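Local coordinates for beta-lactamase/D-alanine Carboxypeptidase (PDB 3RJU), which probably acts as a serine hydrolase of the beta-lactamase and penicillin-binding protein family, a putative D-alanine carboxypeptidase, at residues Y19-I31 / R39-P52. Residues are numbered along the deposited sequence; the frame is centred on the assembly and turned at random. Where two conformers were deposited one is given.
Sequences YNSGAVGMALVVI and RSFGETQPGNNIRP
Met26 and Phe41 pair across the antiparallel beta hairpin formed by strands 25-32 and 35-42, at one margin of the large sheet of the beta-lactamase fold. Their backbones exchange two hydrogen bonds, Met26 N to Phe41 O and Phe41 N to Met26 O, both 2.9 Å, and Leu28 and Arg39 form the next such pair, with Leu28 N 2.8 Å from Arg39 O. Between them Ala27 and Ser40 make a non-hydrogen-bonded pair and turn their side chains to the other face, where Pro52 folds back and sets CG 3.7 Å from Met26 O. The selenomethionine Met26 runs alongside Phe41: CG is anti to the backbone N (chi1 178°), and a bend at chi3 carries CE to 4.0 Å from CE2 of the ring, which it meets obliquely.

Beyond Gly25 and Gly42, Glu43 N donates to Val24 O (2.9 Å). A water donates to the same oxygen and to Glu43 OE1, tying the carboxylate to the strand start. Gly47 N reaches OE1 from above the carboxylate plane and Asn49 N binds OE2 at 2.8 Å on its anti side; the carboxylate thus holds Gly47, within the type II turn Gln45-Asn48, and Asn49, just after it. Val24 CG1 rests 4.0 Å from CG of Pro46 in that turn.

Strand 35-42 is outermost in the sheet; strand 25-32 pairs on its other edge with strand 321-328, antiparallel to it. Helix 6-20 covers the face bearing Met26, Leu28 and Phe41, and its Asp11 forms a salt bridge with Arg39, while Ala27 faces helix 233-241.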
# COMPACT_ATOMS: atom_id res chain seq x y z
N TYR A 19 14.64 17.14 -3.59
CA TYR A 19 14.96 18.26 -2.72
C TYR A 19 13.75 18.78 -1.94
O TYR A 19 13.87 19.08 -0.74
CB TYR A 19 15.61 19.40 -3.50
CG TYR A 19 17.04 19.08 -3.85
CD1 TYR A 19 17.99 18.92 -2.85
CD2 TYR A 19 17.42 18.91 -5.17
CE1 TYR A 19 19.30 18.60 -3.16
CE2 TYR A 19 18.73 18.60 -5.49
CZ TYR A 19 19.66 18.44 -4.48
OH TYR A 19 20.97 18.13 -4.82
N ASN A 20 12.60 18.90 -2.60
CA ASN A 20 11.45 19.49 -1.93
C ASN A 20 10.94 18.63 -0.80
O ASN A 20 10.38 19.14 0.17
CB ASN A 20 10.30 19.73 -2.92
CG ASN A 20 10.60 20.81 -3.91
OD1 ASN A 20 11.48 21.64 -3.69
ND2 ASN A 20 9.85 20.83 -5.01
N SER A 21 11.12 17.31 -0.93
CA SER A 21 10.65 16.37 0.07
C SER A 21 11.62 16.28 1.24
O SER A 21 11.34 15.60 2.23
CB SER A 21 10.45 14.99 -0.56
OG SER A 21 11.72 14.42 -0.87
N GLY A 22 12.78 16.92 1.13
CA GLY A 22 13.78 16.83 2.18
C GLY A 22 14.31 15.42 2.35
O GLY A 22 14.77 15.05 3.44
N ALA A 23 14.26 14.60 1.30
CA ALA A 23 14.71 13.22 1.40
C ALA A 23 16.16 13.07 1.83
O ALA A 23 17.04 13.83 1.41
CB ALA A 23 14.51 12.50 0.06
N VAL A 24 16.42 12.04 2.64
CA VAL A 24 17.79 11.60 2.88
C VAL A 24 18.21 10.81 1.63
O VAL A 24 19.27 11.07 1.03
CB VAL A 24 17.87 10.69 4.11
CG1 VAL A 24 19.26 10.05 4.20
CG2 VAL A 24 17.55 11.47 5.38
N GLY A 25 17.37 9.85 1.23
CA GLY A 25 17.56 9.11 -0.00
C GLY A 25 16.25 8.93 -0.72
O GLY A 25 15.18 9.00 -0.10
N MSE A 26 16.31 8.69 -2.02
CA MSE A 26 15.10 8.51 -2.82
C MSE A 26 15.33 7.54 -3.97
O MSE A 26 16.39 7.57 -4.62
CB MSE A 26 14.63 9.86 -3.39
CG MSE A 26 13.40 9.75 -4.28
SE MSE A 26 12.81 11.52 -4.78
CE MSE A 26 12.50 11.30 -6.63
N ALA A 27 14.33 6.69 -4.23
CA ALA A 27 14.27 5.97 -5.50
C ALA A 27 12.94 6.27 -6.18
O ALA A 27 11.88 6.26 -5.54
CB ALA A 27 14.44 4.47 -5.29
N LEU A 28 13.01 6.52 -7.48
CA LEU A 28 11.84 6.85 -8.29
C LEU A 28 11.79 5.87 -9.46
O LEU A 28 12.80 5.67 -10.16
CB LEU A 28 11.96 8.29 -8.83
CG LEU A 28 10.83 8.80 -9.73
CD1 LEU A 28 9.53 9.01 -8.95
CD2 LEU A 28 11.26 10.11 -10.38
N VAL A 29 10.62 5.27 -9.68
CA VAL A 29 10.42 4.31 -10.74
C VAL A 29 9.25 4.79 -11.57
O VAL A 29 8.14 4.96 -11.05
CB VAL A 29 10.07 2.90 -10.19
CG1 VAL A 29 9.79 1.92 -11.35
CG2 VAL A 29 11.20 2.38 -9.30
N VAL A 30 9.50 4.99 -12.86
CA VAL A 30 8.46 5.47 -13.77
C VAL A 30 8.27 4.46 -14.88
O VAL A 30 9.23 4.07 -15.55
CB VAL A 30 8.85 6.85 -14.39
CG1 VAL A 30 7.77 7.34 -15.35
CG2 VAL A 30 9.09 7.88 -13.29
N ILE A 31 7.02 4.04 -15.09
CA ILE A 31 6.69 3.17 -16.22
C ILE A 31 5.74 3.95 -17.10
O ILE A 31 4.73 4.44 -16.64
CB ILE A 31 6.00 1.86 -15.78
CG1 ILE A 31 6.95 1.02 -14.93
CG2 ILE A 31 5.55 1.07 -17.02
CD1 ILE A 31 6.33 -0.20 -14.26
N ARG A 39 15.33 6.68 -11.31
CA ARG A 39 16.23 7.70 -10.78
C ARG A 39 16.45 7.42 -9.30
O ARG A 39 15.53 6.97 -8.60
CB ARG A 39 15.66 9.12 -10.96
CG ARG A 39 15.45 9.55 -12.41
CD ARG A 39 16.77 9.64 -13.16
NE ARG A 39 16.58 10.19 -14.51
CZ ARG A 39 16.65 9.47 -15.62
NH1 ARG A 39 16.93 8.17 -15.54
NH2 ARG A 39 16.48 10.05 -16.80
N SER A 40 17.68 7.65 -8.84
CA SER A 40 18.02 7.49 -7.44
C SER A 40 18.80 8.73 -7.00
O SER A 40 19.63 9.24 -7.75
CB SER A 40 18.90 6.26 -7.22
OG SER A 40 18.24 5.08 -7.64
N PHE A 41 18.53 9.19 -5.79
CA PHE A 41 19.19 10.38 -5.27
C PHE A 41 19.55 10.21 -3.81
O PHE A 41 18.89 9.45 -3.08
CB PHE A 41 18.26 11.59 -5.35
CG PHE A 41 17.78 11.90 -6.72
CD1 PHE A 41 18.52 12.70 -7.56
CD2 PHE A 41 16.55 11.41 -7.16
CE1 PHE A 41 18.06 12.99 -8.85
CE2 PHE A 41 16.09 11.70 -8.43
CZ PHE A 41 16.85 12.49 -9.28
N GLY A 42 20.55 10.96 -3.36
CA GLY A 42 20.85 11.02 -1.95
C GLY A 42 21.61 9.81 -1.45
O GLY A 42 22.45 9.26 -2.16
N GLU A 43 21.30 9.41 -0.22
CA GLU A 43 22.11 8.44 0.50
C GLU A 43 21.25 7.39 1.14
O GLU A 43 20.11 7.67 1.53
CB GLU A 43 22.86 9.16 1.63
CG GLU A 43 23.59 10.40 1.23
CD GLU A 43 24.16 11.08 2.45
OE1 GLU A 43 23.40 11.73 3.21
OE2 GLU A 43 25.37 10.95 2.66
N THR A 44 21.79 6.18 1.27
CA THR A 44 21.07 5.09 1.93
C THR A 44 21.12 5.16 3.46
O THR A 44 20.43 4.42 4.13
CB THR A 44 21.57 3.71 1.47
OG1 THR A 44 22.96 3.61 1.77
CG2 THR A 44 21.35 3.51 -0.04
N GLN A 45 21.99 6.02 4.00
CA GLN A 45 22.02 6.33 5.43
C GLN A 45 22.58 7.75 5.54
O GLN A 45 23.47 8.11 4.77
CB GLN A 45 22.90 5.35 6.21
CG GLN A 45 22.57 3.88 5.97
CD GLN A 45 23.34 2.93 6.88
OE1 GLN A 45 23.85 3.33 7.94
NE2 GLN A 45 23.43 1.66 6.48
N PRO A 46 22.07 8.56 6.48
CA PRO A 46 22.58 9.93 6.58
C PRO A 46 24.10 9.97 6.66
O PRO A 46 24.68 9.30 7.52
CB PRO A 46 21.93 10.46 7.86
CG PRO A 46 20.63 9.69 7.91
CD PRO A 46 21.00 8.31 7.47
N GLY A 47 24.73 10.69 5.74
CA GLY A 47 26.17 10.88 5.75
C GLY A 47 27.00 9.80 5.07
O GLY A 47 28.22 9.95 4.97
N ASN A 48 26.38 8.73 4.56
CA ASN A 48 27.19 7.65 4.01
C ASN A 48 27.59 7.80 2.54
O ASN A 48 28.43 7.05 2.03
CB ASN A 48 26.60 6.26 4.30
CG ASN A 48 25.45 5.87 3.36
OD1 ASN A 48 24.97 6.67 2.56
ND2 ASN A 48 25.02 4.63 3.49
N ASN A 49 26.99 8.78 1.87
CA ASN A 49 27.29 9.06 0.47
C ASN A 49 27.16 7.87 -0.46
O ASN A 49 27.85 7.79 -1.48
CB ASN A 49 28.68 9.66 0.34
CG ASN A 49 28.64 11.03 -0.27
OD1 ASN A 49 28.50 12.03 0.44
ND2 ASN A 49 28.72 11.08 -1.60
N ILE A 50 26.26 6.95 -0.10
CA ILE A 50 25.99 5.79 -0.93
C ILE A 50 24.62 5.99 -1.59
O ILE A 50 23.60 6.07 -0.90
CB ILE A 50 25.98 4.48 -0.10
CG1 ILE A 50 27.36 4.23 0.55
CG2 ILE A 50 25.57 3.29 -0.95
CD1 ILE A 50 27.41 2.95 1.40
N ARG A 51 24.59 6.09 -2.92
CA ARG A 51 23.31 6.27 -3.62
C ARG A 51 22.41 5.03 -3.53
O ARG A 51 22.91 3.91 -3.58
CB ARG A 51 23.58 6.59 -5.09
CG ARG A 51 22.35 7.08 -5.81
CD ARG A 51 22.56 8.51 -6.24
NE ARG A 51 23.30 8.56 -7.50
CZ ARG A 51 23.92 9.64 -7.97
NH1 ARG A 51 24.57 9.59 -9.12
NH2 ARG A 51 23.89 10.77 -7.27
N PRO A 52 21.09 5.23 -3.40
CA PRO A 52 20.20 4.05 -3.42
C PRO A 52 20.32 3.28 -4.73
O PRO A 52 20.63 3.87 -5.78
CB PRO A 52 18.79 4.67 -3.29
CG PRO A 52 19.03 5.96 -2.53
CD PRO A 52 20.35 6.47 -3.12
O HOH W 1 21.08 12.88 1.86